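Local structure of replicative DNA helicase DnaB, 1st part (Mycobacterium tuberculosis, 2R5U) at residues E53-R56 against P57-Y61; G139-V142 against V143-Y147; E151-D154 against V155-V159. The protein probably unwinds double-stranded DNA ahead of the replisome as an ATP-driven hexameric 5'-3' helicase, of which this chain is the N-terminal domain. One frame throughout, in Å; residues are numbered along the deposited sequence.

Contact 1 of 3, residues E53-R56 against P57-Y61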
loop_
_atom_site.group_PDB
_atom_site.type_symbol
_atom_site.label_atom_id
_atom_site.label_comp_id
_atom_site.label_asym_id
_atom_site.label_seq_id
_atom_site.Cartn_x
_atom_site.Cartn_y
_atom_site.Cartn_z
ATOM N N GLU B 53 26.059 -30.249 -6.126
ATOM C CA GLU B 53 26.314 -30.468 -7.557
ATOM C C GLU B 53 25.033 -30.537 -8.378
ATOM O O GLU B 53 25.024 -30.193 -9.568
ATOM C CB GLU B 53 27.034 -31.791 -7.770
ATOM C CG GLU B 53 28.160 -32.030 -6.807
ATOM C CD GLU B 53 29.485 -31.755 -7.412
ATOM O OE1 GLU B 53 30.292 -32.716 -7.474
ATOM O OE2 GLU B 53 29.717 -30.600 -7.842
ATOM N N ARG B 54 23.961 -30.994 -7.752
ATOM C CA ARG B 54 22.752 -31.329 -8.487
ATOM C C ARG B 54 21.578 -30.388 -8.249
ATOM O O ARG B 54 20.780 -30.163 -9.152
ATOM C CB ARG B 54 22.328 -32.752 -8.158
ATOM C CG ARG B 54 23.192 -33.820 -8.763
ATOM C CD ARG B 54 23.207 -34.982 -7.826
ATOM N NE ARG B 54 24.014 -36.119 -8.272
ATOM C CZ ARG B 54 25.250 -36.379 -7.843
ATOM N NH1 ARG B 54 25.860 -35.565 -6.989
ATOM N NH2 ARG B 54 25.887 -37.458 -8.279
ATOM N N LEU B 55 21.466 -29.859 -7.037
ATOM C CA LEU B 55 20.307 -29.072 -6.655
ATOM C C LEU B 55 20.541 -27.571 -6.681
ATOM O O LEU B 55 21.655 -27.089 -6.470
ATOM C CB LEU B 55 19.781 -29.492 -5.269
ATOM C CG LEU B 55 19.306 -30.940 -5.137
ATOM C CD1 LEU B 55 18.604 -31.159 -3.829
ATOM C CD2 LEU B 55 18.406 -31.328 -6.304
ATOM N N ARG B 56 19.453 -26.845 -6.930
ATOM C CA ARG B 56 19.426 -25.386 -6.930
ATOM C C ARG B 56 18.377 -24.959 -5.901
ATOM O O ARG B 56 17.511 -25.771 -5.567
ATOM C CB ARG B 56 19.024 -24.874 -8.322
ATOM C CG ARG B 56 19.610 -25.637 -9.532
ATOM C CD ARG B 56 21.018 -25.159 -9.936
ATOM N NE ARG B 56 22.064 -25.557 -8.991
ATOM C CZ ARG B 56 22.986 -26.502 -9.208
ATOM N NH1 ARG B 56 23.046 -27.168 -10.356
ATOM N NH2 ARG B 56 23.866 -26.775 -8.255
ATOM N N PRO B 57 18.453 -23.710 -5.374
ATOM C CA PRO B 57 17.338 -23.175 -4.563
ATOM C C PRO B 57 15.973 -23.355 -5.231
ATOM O O PRO B 57 15.840 -23.161 -6.439
ATOM C CB PRO B 57 17.661 -21.675 -4.419
ATOM C CG PRO B 57 18.882 -21.417 -5.294
ATOM C CD PRO B 57 19.566 -22.748 -5.460
ATOM N N GLY B 58 14.978 -23.766 -4.449
ATOM C CA GLY B 58 13.622 -23.942 -4.966
ATOM C C GLY B 58 13.286 -25.340 -5.440
ATOM O O GLY B 58 12.126 -25.616 -5.744
ATOM N N ASP B 59 14.275 -26.237 -5.472
ATOM C CA ASP B 59 14.081 -27.603 -5.995
ATOM C C ASP B 59 13.192 -28.530 -5.134
ATOM O O ASP B 59 12.638 -29.526 -5.622
ATOM C CB ASP B 59 15.432 -28.257 -6.297
ATOM C CG ASP B 59 16.029 -27.814 -7.651
ATOM O OD1 ASP B 59 15.345 -27.129 -8.450
ATOM O OD2 ASP B 59 17.195 -28.164 -7.914
ATOM N N PHE B 60 13.036 -28.194 -3.865
ATOM C CA PHE B 60 12.214 -29.019 -2.981
ATOM C C PHE B 60 10.752 -28.627 -3.151
ATOM O O PHE B 60 10.437 -27.449 -3.124
ATOM C CB PHE B 60 12.662 -28.847 -1.532
ATOM C CG PHE B 60 13.955 -29.548 -1.235
ATOM C CD1 PHE B 60 15.167 -28.932 -1.515
ATOM C CD2 PHE B 60 13.955 -30.858 -0.751
ATOM C CE1 PHE B 60 16.381 -29.594 -1.266
ATOM C CE2 PHE B 60 15.157 -31.528 -0.503
ATOM C CZ PHE B 60 16.371 -30.877 -0.756
ATOM N N TYR B 61 9.884 -29.611 -3.358
ATOM C CA TYR B 61 8.447 -29.351 -3.437
ATOM C C TYR B 61 7.888 -28.904 -2.092
ATOM O O TYR B 61 7.148 -27.922 -2.012
ATOM C CB TYR B 61 7.664 -30.575 -3.937
ATOM C CG TYR B 61 6.169 -30.294 -4.002
ATOM C CD1 TYR B 61 5.280 -30.952 -3.160
ATOM C CD2 TYR B 61 5.657 -29.314 -4.874
ATOM C CE1 TYR B 61 3.901 -30.673 -3.206
ATOM C CE2 TYR B 61 4.290 -29.018 -4.923
ATOM C CZ TYR B 61 3.420 -29.703 -4.090
ATOM O OH TYR B 61 2.068 -29.421 -4.137
#
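L55 and D59 meet across a type II beta turn, R56 to D59, in the loop between helix 45-52 and helix 63-77, with L55 CA 3.5 Å from D59 OD2. Just before it, the R54 side chain leads away from the turn, and its NH1 is hydrogen-bonded to the carbonyl O of D50.

In L55, CG is anti to the carbonyl carbon (chi1 -61°), which brings the branch point toward D59 and F60. CD1 comes within 3.7 Å of F60 CE1, the two side chains meeting at about a right angle. CD2 lies 3.8 Å from D59 OD2. This is the buried side of the turn: L55 also rests on A127 of helix 119-147, and the F60 ring meets that of Y69.

R56 opens the turn, and P57 and G58 take its two corner positions, G58 with positive phi. The turn bond runs from D59 N to R56 O at 3.3 Å. The long R56 side chain, bent at chi2 and chi3, does not close on D59 but folds back, one guanidinium face turned to its own chain near R54 C. R56 NE stays 5.6 Å from D59 OD2, so any attraction between the two charges acts without contact. P57 O accepts from R134 and D59 O from R133, both on helix 119-147, which fixes the turn against that long helix; D59 OD1 adds a long, weak ion pair with R134.

D59 thus holds R56 through both backbone polar groups. The tighter grip is the 2.8 Å bond from R56 N to D59 OD2, almost straight at 166°, its donor arriving from above the carboxylate plane, 56° out of it.

Contact 2 of 3, residues G139-V142 against V143-Y147; sequences GTRV and VQYGY
R141 and Y145, one helical turn apart, lie side by side and point the same way. The arginine has CG anti to its nitrogen (chi1 -152°), while the tyrosine has CG beside its own (chi1 -67°), and these settings bring the aliphatic part of R141 alongside the far end of the ring. R141 CG is 3.8 Å from Y145 CZ, and R141 CD is the same 3.8 Å from Y145 OH. Beyond CD the arginine bends at chi3, and its guanidinium plane ends up 54° from the ring plane, so the two flat groups do not stack. Both polar ends turn to one residue of helix 155-169: R141 NH1 forms a salt bridge with E165, and Y145 OH is hydrogen-bonded to the other carboxylate oxygen of the same glutamate.

The root of the ring sits over the backbone. R141 O lies over one face, offset toward the rim, 3.4 Å from Y145 CG, and also accepts the amide of Y145. This is the last part of helix 119-147, the first arm of the helical hairpin through which DnaB N-terminal domains pair, and four alpha-helical bonds cross here, from V143 N to G139 O through G146 N to V142 O.

Q144 goes another way, extended beyond CG and running past the T140 carbonyl, with Q144 CG 3.4 Å from T140 O; its NE2 ends 4.0 Å from R141 CA. V142 and V143 belong to the packing side: both pack on G139 of the second subunit, while V142 also touches A162 of helix 155-169. Between the two segments V143 contributes chiefly CG2, which lies 3.4 Å from the carbonyl O of G139, the same oxygen that accepts from V143 N at 3.0 Å.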
loop_
_atom_site.group_PDB
_atom_site.type_symbol
_atom_site.label_atom_id
_atom_site.label_comp_id
_atom_site.label_asym_id
_atom_site.label_seq_id
_atom_site.Cartn_x
_atom_site.Cartn_y
_atom_site.Cartn_z
ATOM N N GLY B 139 4.935 -23.783 -18.482
ATOM C CA GLY B 139 3.854 -24.044 -19.430
ATOM C C GLY B 139 2.574 -23.316 -19.082
ATOM O O GLY B 139 2.027 -22.607 -19.921
ATOM N N THR B 140 2.112 -23.450 -17.836
ATOM C CA THR B 140 0.846 -22.811 -17.453
ATOM C C THR B 140 0.991 -21.296 -17.445
ATOM O O THR B 140 0.028 -20.572 -17.712
ATOM C CB THR B 140 0.201 -23.330 -16.123
ATOM O OG1 THR B 140 0.503 -22.443 -15.041
ATOM C CG2 THR B 140 0.594 -24.757 -15.779
ATOM N N ARG B 141 2.197 -20.813 -17.157
ATOM C CA ARG B 141 2.479 -19.390 -17.256
ATOM C C ARG B 141 2.340 -18.899 -18.706
ATOM O O ARG B 141 1.767 -17.838 -18.951
ATOM C CB ARG B 141 3.866 -19.064 -16.704
ATOM C CG ARG B 141 3.960 -17.661 -16.162
ATOM C CD ARG B 141 5.134 -17.491 -15.188
ATOM N NE ARG B 141 5.027 -18.322 -13.987
ATOM C CZ ARG B 141 5.952 -19.188 -13.564
ATOM N NH1 ARG B 141 7.088 -19.360 -14.232
ATOM N NH2 ARG B 141 5.738 -19.886 -12.456
ATOM N N VAL B 142 2.844 -19.689 -19.652
ATOM C CA VAL B 142 2.745 -19.374 -21.085
ATOM C C VAL B 142 1.287 -19.336 -21.567
ATOM O O VAL B 142 0.891 -18.397 -22.257
ATOM C CB VAL B 142 3.598 -20.345 -21.936
ATOM C CG1 VAL B 142 3.292 -20.202 -23.436
ATOM C CG2 VAL B 142 5.080 -20.100 -21.664
ATOM N N VAL B 143 0.509 -20.350 -21.191
ATOM C CA VAL B 143 -0.931 -20.381 -21.438
ATOM C C VAL B 143 -1.588 -19.103 -20.920
ATOM O O VAL B 143 -2.296 -18.417 -21.666
ATOM C CB VAL B 143 -1.598 -21.627 -20.802
ATOM C CG1 VAL B 143 -3.108 -21.608 -21.003
ATOM C CG2 VAL B 143 -1.024 -22.879 -21.391
ATOM N N GLN B 144 -1.334 -18.769 -19.655
ATOM C CA GLN B 144 -1.859 -17.533 -19.077
ATOM C C GLN B 144 -1.550 -16.297 -19.914
ATOM O O GLN B 144 -2.442 -15.470 -20.132
ATOM C CB GLN B 144 -1.372 -17.332 -17.638
ATOM C CG GLN B 144 -2.119 -18.176 -16.617
ATOM C CD GLN B 144 -1.486 -18.127 -15.224
ATOM O OE1 GLN B 144 -2.029 -18.692 -14.271
ATOM N NE2 GLN B 144 -0.340 -17.455 -15.106
ATOM N N TYR B 145 -0.307 -16.177 -20.383
ATOM C CA TYR B 145 0.112 -15.056 -21.234
ATOM C C TYR B 145 -0.621 -15.016 -22.577
ATOM O O TYR B 145 -0.922 -13.931 -23.090
ATOM C CB TYR B 145 1.621 -15.082 -21.506
ATOM C CG TYR B 145 2.517 -14.838 -20.304
ATOM C CD1 TYR B 145 3.888 -15.081 -20.381
ATOM C CD2 TYR B 145 1.994 -14.380 -19.086
ATOM C CE1 TYR B 145 4.716 -14.864 -19.287
ATOM C CE2 TYR B 145 2.813 -14.163 -17.983
ATOM C CZ TYR B 145 4.173 -14.406 -18.090
ATOM O OH TYR B 145 4.986 -14.194 -16.999
ATOM N N GLY B 146 -0.864 -16.197 -23.148
ATOM C CA GLY B 146 -1.624 -16.335 -24.387
ATOM C C GLY B 146 -3.045 -15.808 -24.255
ATOM O O GLY B 146 -3.498 -15.049 -25.105
ATOM N N TYR B 147 -3.732 -16.210 -23.184
ATOM C CA TYR B 147 -5.098 -15.748 -22.890
ATOM C C TYR B 147 -5.149 -14.273 -22.500
ATOM O O TYR B 147 -6.016 -13.539 -22.970
ATOM C CB TYR B 147 -5.750 -16.594 -21.799
ATOM C CG TYR B 147 -6.183 -17.982 -22.223
ATOM C CD1 TYR B 147 -5.743 -19.100 -21.530
ATOM C CD2 TYR B 147 -7.046 -18.177 -23.300
ATOM C CE1 TYR B 147 -6.140 -20.381 -21.897
ATOM C CE2 TYR B 147 -7.450 -19.465 -23.679
ATOM C CZ TYR B 147 -6.991 -20.560 -22.969
ATOM O OH TYR B 147 -7.368 -21.836 -23.319
#

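Contact 3 of 3, residues E151-D154 against V155-V159; sequences EGAD and VAEVV
D154 folds over the first turn of helix 155-169 and caps it. As the N-cap residue it accepts the amide of A156 on its side chain, A156 N to D154 OD1 at 2.7 Å with an angle of 152°. The donor comes from above the carboxylate plane, 66° out of it. D154 also gives its carbonyl to the helix, E157 N to D154 O at 3.0 Å, so one residue takes two of the amides at the helix start.

Around the carboxylate the packing is close, although D154 and A156 lie at the surface. D154 OD2 is 3.1 Å from A156 CB. V155 CG1 approaches D154 OD1 to 3.2 Å. That methyl lies between the backbone N and carbonyl carbon of V155 (chi1 60°), the crowded position for a valine branch. The amide N of V155 is buried here with no partner, although OD1 is near it, because the angle is poor.

The other half is looser. A153 CB meets E157 CB at 3.7 Å and reaches V158 CG2 only at 4.2 Å, a small patch of methyl and methylene contacts beside the cap. E157, exposed and bent at chi2, carries its OE1 back toward the methyl of A153. V155 and V158 turn part of their surface to the second subunit instead, where they pack on its L132 and L135.

An acidic cap at the start of a helix should be favoured by the partial positive charge of the helix N-terminus, which would help keep D154 ionised. The like charge of E157, its OE2 4.8 Å from D154 OD2, may offset part of that gain.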
loop_
_atom_site.group_PDB
_atom_site.type_symbol
_atom_site.label_atom_id
_atom_site.label_comp_id
_atom_site.label_asym_id
_atom_site.label_seq_id
_atom_site.Cartn_x
_atom_site.Cartn_y
_atom_site.Cartn_z
ATOM N N GLU B 151 -2.035 -7.168 -23.354
ATOM C CA GLU B 151 -2.588 -6.275 -22.327
ATOM C C GLU B 151 -1.912 -4.909 -22.383
ATOM O O GLU B 151 -2.581 -3.872 -22.450
ATOM C CB GLU B 151 -2.450 -6.889 -20.929
ATOM N N GLY B 152 -0.583 -4.924 -22.393
ATOM C CA GLY B 152 0.192 -3.704 -22.544
ATOM C C GLY B 152 1.040 -3.617 -23.803
ATOM O O GLY B 152 1.432 -2.511 -24.192
ATOM N N ALA B 153 1.321 -4.748 -24.456
ATOM C CA ALA B 153 2.284 -4.728 -25.566
ATOM C C ALA B 153 1.941 -4.000 -26.902
ATOM O O ALA B 153 1.018 -3.185 -26.879
ATOM C CB ALA B 153 3.042 -6.112 -25.735
ATOM N N ASP B 154 2.553 -4.258 -28.070
ATOM C CA ASP B 154 2.557 -5.476 -28.919
ATOM C C ASP B 154 2.798 -6.940 -28.474
ATOM O O ASP B 154 3.535 -7.234 -27.531
ATOM C CB ASP B 154 3.304 -5.091 -30.235
ATOM C CG ASP B 154 4.189 -6.196 -30.800
ATOM O OD1 ASP B 154 3.664 -7.263 -31.190
ATOM O OD2 ASP B 154 5.412 -5.957 -30.917
ATOM N N VAL B 155 2.145 -7.842 -29.206
ATOM C CA VAL B 155 2.196 -9.290 -28.991
ATOM C C VAL B 155 3.634 -9.869 -28.943
ATOM O O VAL B 155 3.845 -10.964 -28.414
ATOM C CB VAL B 155 1.264 -10.023 -30.038
ATOM C CG1 VAL B 155 1.700 -9.730 -31.479
ATOM C CG2 VAL B 155 1.174 -11.523 -29.796
ATOM N N ALA B 156 4.614 -9.125 -29.461
ATOM C CA ALA B 156 6.022 -9.561 -29.437
ATOM C C ALA B 156 6.572 -9.649 -28.018
ATOM O O ALA B 156 7.339 -10.553 -27.698
ATOM C CB ALA B 156 6.889 -8.642 -30.271
ATOM N N GLU B 157 6.172 -8.707 -27.176
ATOM C CA GLU B 157 6.612 -8.702 -25.784
ATOM C C GLU B 157 5.889 -9.750 -24.956
ATOM O O GLU B 157 6.396 -10.184 -23.926
ATOM C CB GLU B 157 6.493 -7.306 -25.179
ATOM C CG GLU B 157 7.732 -6.457 -25.454
ATOM C CD GLU B 157 7.407 -5.093 -26.023
ATOM O OE1 GLU B 157 6.591 -4.361 -25.408
ATOM O OE2 GLU B 157 7.979 -4.754 -27.090
ATOM N N VAL B 158 4.713 -10.164 -25.425
ATOM C CA VAL B 158 3.997 -11.300 -24.842
ATOM C C VAL B 158 4.800 -12.571 -25.113
ATOM O O VAL B 158 5.096 -13.335 -24.193
ATOM C CB VAL B 158 2.562 -11.433 -25.422
ATOM C CG1 VAL B 158 1.821 -12.597 -24.790
ATOM C CG2 VAL B 158 1.792 -10.136 -25.221
ATOM N N VAL B 159 5.172 -12.760 -26.378
ATOM C CA VAL B 159 5.961 -13.914 -26.810
ATOM C C VAL B 159 7.318 -13.962 -26.082
ATOM O O VAL B 159 7.749 -15.022 -25.607
ATOM C CB VAL B 159 6.169 -13.915 -28.351
ATOM C CG1 VAL B 159 7.208 -14.955 -28.752
ATOM C CG2 VAL B 159 4.849 -14.164 -29.072
#

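Contact 1 lies nearest the centre of the chain, partly buried where a turn rests on helix 119-147. Contacts 2 and 3 sit far out on the hairpin that this same helix forms with helix 155-169: contact 2 on its first arm, partly buried, and contact 3 at the surface where the second arm starts. They touch each other, Y145 O against V158 CG1, and both meet the second subunit, whereas no other chain touches contact 1. Aspartates hold backbone amides in contacts 1 and 3, one in a turn and one at a helix cap; contact 2 relies on regular helix bonds and an arginine-tyrosine pair that shares a glutamate on the opposing arm.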